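Local coordinates for diaminopimelate decarboxylase (Aquifex aeolicus, PDB 2P3E), which probably catalyses the pyridoxal-phosphate-dependent decarboxylation of meso-diaminopimelate to L-lysine, the final step of the diaminopimelate route to lysine, at residues K237-G243 / A274-P280; G80-V86 / R103-A107; H202-Q208 / E279-S283. All blocks are in the same frame, centred on the assembly; numbering follows the deposited sequence.

Interaction 1 of 3, residues K237-G243 / A274-P280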
loop_
_atom_site.group_PDB
_atom_site.type_symbol
_atom_site.label_atom_id
_atom_site.label_comp_id
_atom_site.label_asym_id
_atom_site.label_seq_id
_atom_site.Cartn_x
_atom_site.Cartn_y
_atom_site.Cartn_z
ATOM N N LYS B 237 33.426 12.616 13.259
ATOM C CA LYS B 237 32.699 13.608 14.045
ATOM C C LYS B 237 31.370 13.077 14.593
ATOM O O LYS B 237 30.927 13.520 15.655
ATOM C CB LYS B 237 32.442 14.860 13.201
ATOM C CG LYS B 237 33.693 15.554 12.692
ATOM C CD LYS B 237 33.301 16.632 11.666
ATOM C CE LYS B 237 34.527 17.320 11.051
ATOM N NZ LYS B 237 35.326 18.056 12.072
ATOM N N TYR B 238 30.753 12.124 13.872
ATOM C CA TYR B 238 29.396 11.621 14.201
ATOM C C TYR B 238 29.303 10.098 14.277
ATOM O O TYR B 238 29.854 9.385 13.449
ATOM C CB TYR B 238 28.340 12.123 13.197
ATOM C CG TYR B 238 28.435 13.609 12.973
ATOM C CD1 TYR B 238 27.925 14.517 13.913
ATOM C CD2 TYR B 238 29.052 14.107 11.842
ATOM C CE1 TYR B 238 28.039 15.904 13.718
ATOM C CE2 TYR B 238 29.164 15.478 11.631
ATOM C CZ TYR B 238 28.673 16.361 12.580
ATOM O OH TYR B 238 28.813 17.716 12.347
ATOM N N LEU B 239 28.594 9.629 15.288
ATOM C CA LEU B 239 28.233 8.228 15.407
ATOM C C LEU B 239 26.722 8.172 15.449
ATOM O O LEU B 239 26.097 8.531 16.449
ATOM C CB LEU B 239 28.818 7.602 16.668
ATOM C CG LEU B 239 30.347 7.541 16.752
ATOM C CD1 LEU B 239 30.758 6.871 18.064
ATOM C CD2 LEU B 239 30.965 6.828 15.539
ATOM N N ASP B 240 26.152 7.755 14.328
ATOM C CA ASP B 240 24.714 7.654 14.167
ATOM C C ASP B 240 24.321 6.197 14.469
ATOM O O ASP B 240 24.575 5.299 13.668
ATOM C CB ASP B 240 24.343 8.075 12.728
ATOM C CG ASP B 240 22.845 8.104 12.481
ATOM O OD1 ASP B 240 22.084 7.445 13.220
ATOM O OD2 ASP B 240 22.440 8.783 11.513
ATOM N N ILE B 241 23.691 5.979 15.623
ATOM C CA ILE B 241 23.431 4.625 16.085
ATOM C C ILE B 241 22.008 4.151 15.762
ATOM O O ILE B 241 21.573 3.107 16.233
ATOM C CB ILE B 241 23.817 4.434 17.569
ATOM C CG1 ILE B 241 23.051 5.408 18.472
ATOM C CG2 ILE B 241 25.318 4.670 17.744
ATOM C CD1 ILE B 241 23.163 5.077 19.980
ATOM N N GLY B 242 21.300 4.923 14.949
ATOM C CA GLY B 242 20.047 4.455 14.359
ATOM C C GLY B 242 18.832 4.620 15.238
ATOM O O GLY B 242 18.867 5.306 16.282
ATOM N N GLY B 243 17.737 3.992 14.805
ATOM C CA GLY B 243 16.508 4.014 15.581
ATOM C C GLY B 243 16.183 2.596 15.999
ATOM O O GLY B 243 17.085 1.808 16.301
ATOM N N ALA B 274 32.892 11.695 19.617
ATOM C CA ALA B 274 31.933 11.982 18.552
ATOM C C ALA B 274 30.558 12.415 19.066
ATOM O O ALA B 274 30.146 12.032 20.162
ATOM C CB ALA B 274 31.809 10.783 17.626
ATOM N N LYS B 275 29.866 13.247 18.286
ATOM C CA LYS B 275 28.467 13.575 18.573
ATOM C C LYS B 275 27.606 12.393 18.151
ATOM O O LYS B 275 27.782 11.852 17.049
ATOM C CB LYS B 275 28.028 14.845 17.840
ATOM C CG LYS B 275 26.608 15.349 18.223
ATOM C CD LYS B 275 26.456 16.816 17.905
ATOM C CE LYS B 275 25.041 17.310 18.155
ATOM N NZ LYS B 275 24.851 17.672 19.601
ATOM N N ILE B 276 26.682 12.009 19.032
ATOM C CA ILE B 276 25.835 10.841 18.826
ATOM C C ILE B 276 24.574 11.308 18.097
ATOM O O ILE B 276 24.065 12.393 18.365
ATOM C CB ILE B 276 25.474 10.154 20.166
ATOM C CG1 ILE B 276 26.747 9.840 21.000
ATOM C CG2 ILE B 276 24.587 8.890 19.931
ATOM C CD1 ILE B 276 27.849 9.053 20.245
ATOM N N ILE B 277 24.122 10.505 17.141
ATOM C CA ILE B 277 22.876 10.768 16.425
ATOM C C ILE B 277 21.970 9.555 16.634
ATOM O O ILE B 277 22.423 8.419 16.518
ATOM C CB ILE B 277 23.111 11.008 14.917
ATOM C CG1 ILE B 277 24.101 12.169 14.695
ATOM C CG2 ILE B 277 21.755 11.305 14.188
ATOM C CD1 ILE B 277 24.441 12.454 13.215
ATOM N N LEU B 278 20.711 9.813 16.992
ATOM C CA LEU B 278 19.679 8.773 17.074
ATOM C C LEU B 278 18.597 9.078 16.046
ATOM O O LEU B 278 18.351 10.247 15.739
ATOM C CB LEU B 278 19.035 8.722 18.467
ATOM C CG LEU B 278 19.878 8.390 19.707
ATOM C CD1 LEU B 278 18.948 8.216 20.899
ATOM C CD2 LEU B 278 20.577 7.123 19.488
ATOM N N GLU B 279 17.937 8.033 15.546
ATOM C CA GLU B 279 16.928 8.173 14.484
ATOM C C GLU B 279 15.544 7.568 14.819
ATOM O O GLU B 279 15.038 6.743 14.060
ATOM C CB GLU B 279 17.455 7.546 13.192
ATOM C CG GLU B 279 18.826 8.077 12.772
ATOM C CD GLU B 279 19.411 7.331 11.591
ATOM O OE1 GLU B 279 19.225 6.093 11.491
ATOM O OE2 GLU B 279 20.083 7.984 10.775
ATOM N N PRO B 280 14.901 8.009 15.923
ATOM C CA PRO B 280 13.651 7.331 16.273
ATOM C C PRO B 280 12.504 7.706 15.318
ATOM O O PRO B 280 12.374 8.881 14.950
ATOM C CB PRO B 280 13.351 7.863 17.677
ATOM C CG PRO B 280 13.971 9.214 17.700
ATOM C CD PRO B 280 15.219 9.097 16.873
#
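Strands 238-240 and 275-278 run side by side in parallel, pairing Tyr-238 with Lys-275, Leu-239 with Ile-276 and Asp-240 with Ile-277, as neighbouring staves of the TIM-type beta/alpha barrel that this family uses for pyridoxal phosphate. Helix 258-269 joins them in a beta-alpha-beta crossover, and strands 196-202 and 59-63 carry the sheet onward. Their backbone ladder opens with Lys-275 N giving to Lys-237 O at 2.8 Å and runs on to Ile-241 N, which gives to Ile-277 O at 2.9 Å. Beyond the strands the loops stay coupled, since Glu-279 N donates to Gly-242 O at 3.0 Å. Gly-243 passes so near Glu-279 O that a beta carbon there would collide with it.

Side chains alternate between the faces. On one, Leu-239 CG rests 3.7 Å from Ala-274 CB, while its CB meets the tip of Ile-276. On the other, Ile-277 has CG1 anti to its carbonyl carbon (chi1 -57°), which carries CD1 back to within 3.9 Å of Tyr-238 CB; Met-126 of strand 126-129 packs against this same face.

Further along that face stand two acids. Asp-240 OD1 accepts Gly-242 N at 3.2 Å in an Asx turn, which helps to set the rotation of the carboxylate. Glu-279, extended beyond CG, brings OE2 to 2.6 Å from Asp-240 OD2, the two carboxylate planes lying nearly perpendicular at 84°. Asn-128 adds a weak bond to Asp-240 OD2, and His-202 holds the other oxygen of Glu-279. The chemistry is consistent with Asp-240 acting as a second-shell residue: its own turn steadies it, and it in turn helps to place a glutamate assigned by similarity to the cofactor site.

Interaction 2 of 3, residues G80-V86 / R103-A107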
loop_
_atom_site.group_PDB
_atom_site.type_symbol
_atom_site.label_atom_id
_atom_site.label_comp_id
_atom_site.label_asym_id
_atom_site.label_seq_id
_atom_site.Cartn_x
_atom_site.Cartn_y
_atom_site.Cartn_z
ATOM N N GLY B 80 13.433 21.131 17.932
ATOM C CA GLY B 80 14.856 20.963 17.645
ATOM C C GLY B 80 15.168 19.596 17.047
ATOM O O GLY B 80 16.321 19.186 17.017
ATOM N N ALA B 81 14.143 18.890 16.569
ATOM C CA ALA B 81 14.367 17.584 15.931
ATOM C C ALA B 81 15.117 17.765 14.641
ATOM O O ALA B 81 14.921 18.749 13.935
ATOM C CB ALA B 81 13.049 16.861 15.670
ATOM N N GLY B 82 15.990 16.807 14.344
ATOM C CA GLY B 82 16.516 16.649 13.008
ATOM C C GLY B 82 15.592 15.747 12.204
ATOM O O GLY B 82 14.487 15.398 12.652
ATOM N N ALA B 83 16.033 15.397 11.007
ATOM C CA ALA B 83 15.283 14.484 10.151
ATOM C C ALA B 83 16.207 13.428 9.550
ATOM O O ALA B 83 17.255 13.739 8.967
ATOM C CB ALA B 83 14.501 15.241 9.059
ATOM N N ASP B 84 15.828 12.174 9.756
ATOM C CA ASP B 84 16.436 11.033 9.084
ATOM C C ASP B 84 15.555 10.749 7.872
ATOM O O ASP B 84 14.393 10.359 8.018
ATOM C CB ASP B 84 16.510 9.848 10.066
ATOM C CG ASP B 84 16.649 8.474 9.376
ATOM O OD1 ASP B 84 17.341 8.342 8.366
ATOM O OD2 ASP B 84 16.027 7.506 9.867
ATOM N N ILE B 85 16.108 10.982 6.686
ATOM C CA ILE B 85 15.354 10.870 5.447
ATOM C C ILE B 85 15.863 9.737 4.577
ATOM O O ILE B 85 17.026 9.338 4.705
ATOM C CB ILE B 85 15.373 12.218 4.645
ATOM C CG1 ILE B 85 16.807 12.557 4.165
ATOM C CG2 ILE B 85 14.751 13.344 5.512
ATOM C CD1 ILE B 85 16.907 13.651 3.077
ATOM N N VAL B 86 14.988 9.211 3.707
ATOM C CA VAL B 86 15.350 8.136 2.769
ATOM C C VAL B 86 14.941 8.440 1.313
ATOM O O VAL B 86 14.987 7.569 0.457
ATOM C CB VAL B 86 14.766 6.729 3.222
ATOM C CG1 VAL B 86 15.271 6.358 4.620
ATOM C CG2 VAL B 86 13.250 6.752 3.219
ATOM N N ARG B 103 20.740 19.473 10.228
ATOM C CA ARG B 103 20.197 18.422 11.102
ATOM C C ARG B 103 19.563 17.271 10.286
ATOM O O ARG B 103 18.796 16.479 10.815
ATOM C CB ARG B 103 19.181 19.004 12.074
ATOM C CG ARG B 103 19.710 20.167 12.963
ATOM C CD ARG B 103 18.887 20.345 14.247
ATOM N NE ARG B 103 17.437 20.422 13.999
ATOM C CZ ARG B 103 16.670 21.511 14.154
ATOM N NH1 ARG B 103 17.203 22.667 14.575
ATOM N NH2 ARG B 103 15.355 21.441 13.905
ATOM N N ILE B 104 19.905 17.175 9.003
ATOM C CA ILE B 104 19.328 16.146 8.130
ATOM C C ILE B 104 20.368 15.098 7.735
ATOM O O ILE B 104 21.473 15.450 7.276
ATOM C CB ILE B 104 18.685 16.783 6.867
ATOM C CG1 ILE B 104 17.556 17.736 7.285
ATOM C CG2 ILE B 104 18.253 15.697 5.823
ATOM C CD1 ILE B 104 16.843 18.420 6.113
ATOM N N VAL B 105 20.018 13.819 7.936
ATOM C CA VAL B 105 20.850 12.701 7.498
ATOM C C VAL B 105 20.064 11.830 6.496
ATOM O O VAL B 105 18.855 11.661 6.631
ATOM C CB VAL B 105 21.381 11.848 8.691
ATOM C CG1 VAL B 105 22.297 12.693 9.610
ATOM C CG2 VAL B 105 20.221 11.239 9.505
ATOM N N TYR B 106 20.758 11.279 5.508
ATOM C CA TYR B 106 20.080 10.642 4.387
ATOM C C TYR B 106 20.524 9.186 4.288
ATOM O O TYR B 106 21.680 8.911 3.945
ATOM C CB TYR B 106 20.387 11.413 3.088
ATOM C CG TYR B 106 19.577 11.069 1.813
ATOM C CD1 TYR B 106 19.622 11.920 0.704
ATOM C CD2 TYR B 106 18.776 9.937 1.722
ATOM C CE1 TYR B 106 18.908 11.639 -0.470
ATOM C CE2 TYR B 106 18.058 9.648 0.544
ATOM C CZ TYR B 106 18.131 10.507 -0.542
ATOM O OH TYR B 106 17.418 10.238 -1.716
ATOM N N ALA B 107 19.609 8.265 4.587
ATOM C CA ALA B 107 19.909 6.827 4.536
ATOM C C ALA B 107 19.230 6.113 3.367
ATOM O O ALA B 107 18.566 6.725 2.544
ATOM C CB ALA B 107 19.544 6.162 5.829
#
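Ile-85 lays its CD1 over one face of the Tyr-106 ring, a CH-pi contact at 4.2 Å from the ring centroid, and this pair is the apolar centre of two parallel strands, 82-85 and 104-106. Helix 88-96 links them in a beta-alpha-beta unit of the TIM-type barrel and packs on the same face, with Leu-91 against Ile-85. CG1 of Ile-85 is wedged between its own backbone N and carbonyl carbon (chi1 65°), a placement that turns CD1 along the sheet to touch Ile-104 CG2 at 3.7 Å as well. The tyrosine side chain crosses that of Ile-85 at about a right angle, its hydroxyl bound to Gly-110 O. On the opposite face Val-105 sets CG2 against Asp-84 CB at 4.0 Å, with Glu-279 beyond them.

The backbone ladder is regular: Ile-85 N gives to Val-105 O at 2.8 Å, and Ala-107 N closes onto Ile-85 O. At the other end Gly-82 runs so close to Arg-103 O that it has no space for a beta carbon.

The polar edge lies just past the Schellman motif with which Gly-80 ends helix 70-78. Arg-103 bends at chi3 (-50°) to bring its guanidinium against the carbonyls of Gly-80 and Ala-81: Gly-80 O sits 3.4 Å above one face, while NH2 grips Ala-81 O at 2.7 Å and NE adds a weak bond to that same oxygen.

Interaction 3 of 3, residues H202-Q208 / E279-S283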
loop_
_atom_site.group_PDB
_atom_site.type_symbol
_atom_site.label_atom_id
_atom_site.label_comp_id
_atom_site.label_asym_id
_atom_site.label_seq_id
_atom_site.Cartn_x
_atom_site.Cartn_y
_atom_site.Cartn_z
ATOM N N HIS B 202 27.635 4.833 10.668
ATOM C CA HIS B 202 26.200 4.625 10.881
ATOM C C HIS B 202 25.896 3.150 11.123
ATOM O O HIS B 202 26.462 2.271 10.456
ATOM C CB HIS B 202 25.395 5.132 9.671
ATOM C CG HIS B 202 23.914 4.891 9.773
ATOM N ND1 HIS B 202 23.132 4.211 8.886
ATOM C CD2 HIS B 202 23.069 5.337 10.753
ATOM C CE1 HIS B 202 21.853 4.242 9.334
ATOM N NE2 HIS B 202 21.817 4.927 10.465
ATOM N N CYS B 203 25.017 2.884 12.079
ATOM C CA CYS B 203 24.385 1.569 12.160
ATOM C C CYS B 203 22.899 1.707 12.445
ATOM O O CYS B 203 22.470 2.614 13.148
ATOM C CB CYS B 203 25.072 0.678 13.199
ATOM S SG CYS B 203 24.844 1.193 14.916
ATOM N N HIS B 204 22.099 0.835 11.850
ATOM C CA HIS B 204 20.686 0.755 12.203
ATOM C C HIS B 204 20.368 -0.722 12.287
ATOM O O HIS B 204 20.244 -1.394 11.261
ATOM C CB HIS B 204 19.797 1.462 11.170
ATOM C CG HIS B 204 18.329 1.340 11.459
ATOM N ND1 HIS B 204 17.715 2.015 12.494
ATOM C CD2 HIS B 204 17.357 0.615 10.856
ATOM C CE1 HIS B 204 16.428 1.715 12.513
ATOM N NE2 HIS B 204 16.185 0.869 11.528
ATOM N N ILE B 205 20.231 -1.213 13.513
ATOM C CA ILE B 205 20.246 -2.655 13.776
ATOM C C ILE B 205 18.925 -3.402 13.596
ATOM O O ILE B 205 18.925 -4.625 13.518
ATOM C CB ILE B 205 20.806 -2.971 15.175
ATOM C CG1 ILE B 205 19.889 -2.428 16.280
ATOM C CG2 ILE B 205 22.250 -2.439 15.286
ATOM C CD1 ILE B 205 20.109 -3.138 17.628
ATOM N N GLY B 206 17.815 -2.677 13.529
ATOM C CA GLY B 206 16.524 -3.332 13.363
ATOM C C GLY B 206 15.396 -2.417 13.785
ATOM O O GLY B 206 15.597 -1.212 13.988
ATOM N N SER B 207 14.208 -2.988 13.921
ATOM C CA SER B 207 13.036 -2.197 14.253
ATOM C C SER B 207 12.127 -2.956 15.222
ATOM O O SER B 207 12.136 -4.197 15.268
ATOM C CB SER B 207 12.288 -1.814 12.979
ATOM O OG SER B 207 11.394 -0.747 13.249
ATOM N N GLN B 208 11.334 -2.206 15.982
ATOM C CA GLN B 208 10.402 -2.778 16.953
ATOM C C GLN B 208 11.161 -3.684 17.940
ATOM O O GLN B 208 10.805 -4.838 18.158
ATOM C CB GLN B 208 9.229 -3.489 16.235
ATOM C CG GLN B 208 8.102 -4.060 17.157
ATOM C CD GLN B 208 7.608 -3.078 18.222
ATOM O OE1 GLN B 208 7.698 -1.858 18.062
ATOM N NE2 GLN B 208 7.044 -3.621 19.306
ATOM N N GLU B 279 17.937 8.033 15.546
ATOM C CA GLU B 279 16.928 8.173 14.484
ATOM C C GLU B 279 15.544 7.568 14.819
ATOM O O GLU B 279 15.038 6.743 14.060
ATOM C CB GLU B 279 17.455 7.546 13.192
ATOM C CG GLU B 279 18.826 8.077 12.772
ATOM C CD GLU B 279 19.411 7.331 11.591
ATOM O OE1 GLU B 279 19.225 6.093 11.491
ATOM O OE2 GLU B 279 20.083 7.984 10.775
ATOM N N PRO B 280 14.901 8.009 15.923
ATOM C CA PRO B 280 13.651 7.331 16.273
ATOM C C PRO B 280 12.504 7.706 15.318
ATOM O O PRO B 280 12.374 8.881 14.950
ATOM C CB PRO B 280 13.351 7.863 17.677
ATOM C CG PRO B 280 13.971 9.214 17.700
ATOM C CD PRO B 280 15.219 9.097 16.873
ATOM N N GLY B 281 11.693 6.717 14.935
ATOM C CA GLY B 281 10.455 6.983 14.178
ATOM C C GLY B 281 9.248 6.479 14.946
ATOM O O GLY B 281 8.488 7.261 15.539
ATOM N N ARG B 282 9.088 5.155 14.945
ATOM C CA ARG B 282 7.983 4.464 15.620
ATOM C C ARG B 282 7.833 4.849 17.108
ATOM O O ARG B 282 6.704 4.998 17.593
ATOM C CB ARG B 282 8.195 2.950 15.539
ATOM C CG ARG B 282 6.950 2.103 15.824
ATOM C CD ARG B 282 7.327 0.621 16.010
ATOM N NE ARG B 282 8.150 0.101 14.906
ATOM C CZ ARG B 282 7.677 -0.498 13.811
ATOM N NH1 ARG B 282 6.364 -0.661 13.621
ATOM N NH2 ARG B 282 8.528 -0.923 12.887
ATOM N N SER B 283 8.954 4.962 17.838
ATOM C CA SER B 283 8.888 5.272 19.279
ATOM C C SER B 283 8.399 6.690 19.591
ATOM O O SER B 283 8.050 6.990 20.749
ATOM C CB SER B 283 10.212 4.985 20.019
ATOM O OG SER B 283 11.300 5.660 19.419
HETATM O O HOH W 1 10.751 0.387 16.272
#
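His-202 points the NE2 edge of its ring at Glu-279, and, further along the same loop, Ser-207 and Gln-208 receive the guanidinium of Arg-282; two separate polar meetings thus join the end of strand 196-202 and the loop after it to the turn and first residue of helix 282-285. The imidazole reaches across because CG is anti to the backbone N (chi1 177°). NE2 then donates to Glu-279 OE1 at 3.0 Å, meeting this oxygen from above the carboxylate plane, with ring and carboxylate turned 57° apart. His-204 beside it uses ND1 to accept Gly-243 N, tying this loop to the neighbouring one.

The arginine is held at its edge and covered on a face. Its NH2 gives an almost straight bond to Ser-207 OG at 2.9 Å, the hydroxyl oxygen lying in the guanidinium plane. In that plane too is a water that accepts from Arg-282 NE at 3.0 Å and from Gln-208 N at 2.7 Å, bridging side chain to backbone. Gln-208 CB lies 3.8 Å above one face of the guanidinium, offset toward its rim, and the amide beyond is turned 75° to it, with OE1 beside Arg-282 CD at 3.2 Å and NE2 bound to Ile-247 O. Tyr-249 takes the remaining terminal nitrogen, NH1.

A leucine in place of Arg-282 would probably leave Ser-207 OG without this donor, the water held by Gln-208 N but no longer bridged to the side chain, and the pocket with a weaker hold on an anionic group.

By similarity Arg-282 serves both cofactor and substrate and Glu-279 serves the cofactor. With Arg-318 close by, the gathered guanidinium groups suit a site that receives anionic groups, and the bonds from the loop probably fix where that positive charge is presented.

How the interactions relate
Interactions 1 and 2 are buried strand pairs of one barrel sheet, each spanning a beta-alpha-beta unit and held chiefly by parallel backbone ladders with apolar packing. Interaction 3 is smaller and only partly buried; it joins a strand end and its loop to the turn and start of a short helix, through side chains and a water. Glu-279 connects all three: it belongs to the segments of interactions 1 and 3, and its OE2 packs against Val-105 CG2 of interaction 2 at 3.5 Å. Interactions 1 and 3 are further tied by a probable hydrogen bond from Cys-203 N to Asp-240 O. The trio illustrates how a barrel divides its labour, strands supplying most of the frame, strand ends and loops most of the polar groups of the probable active site.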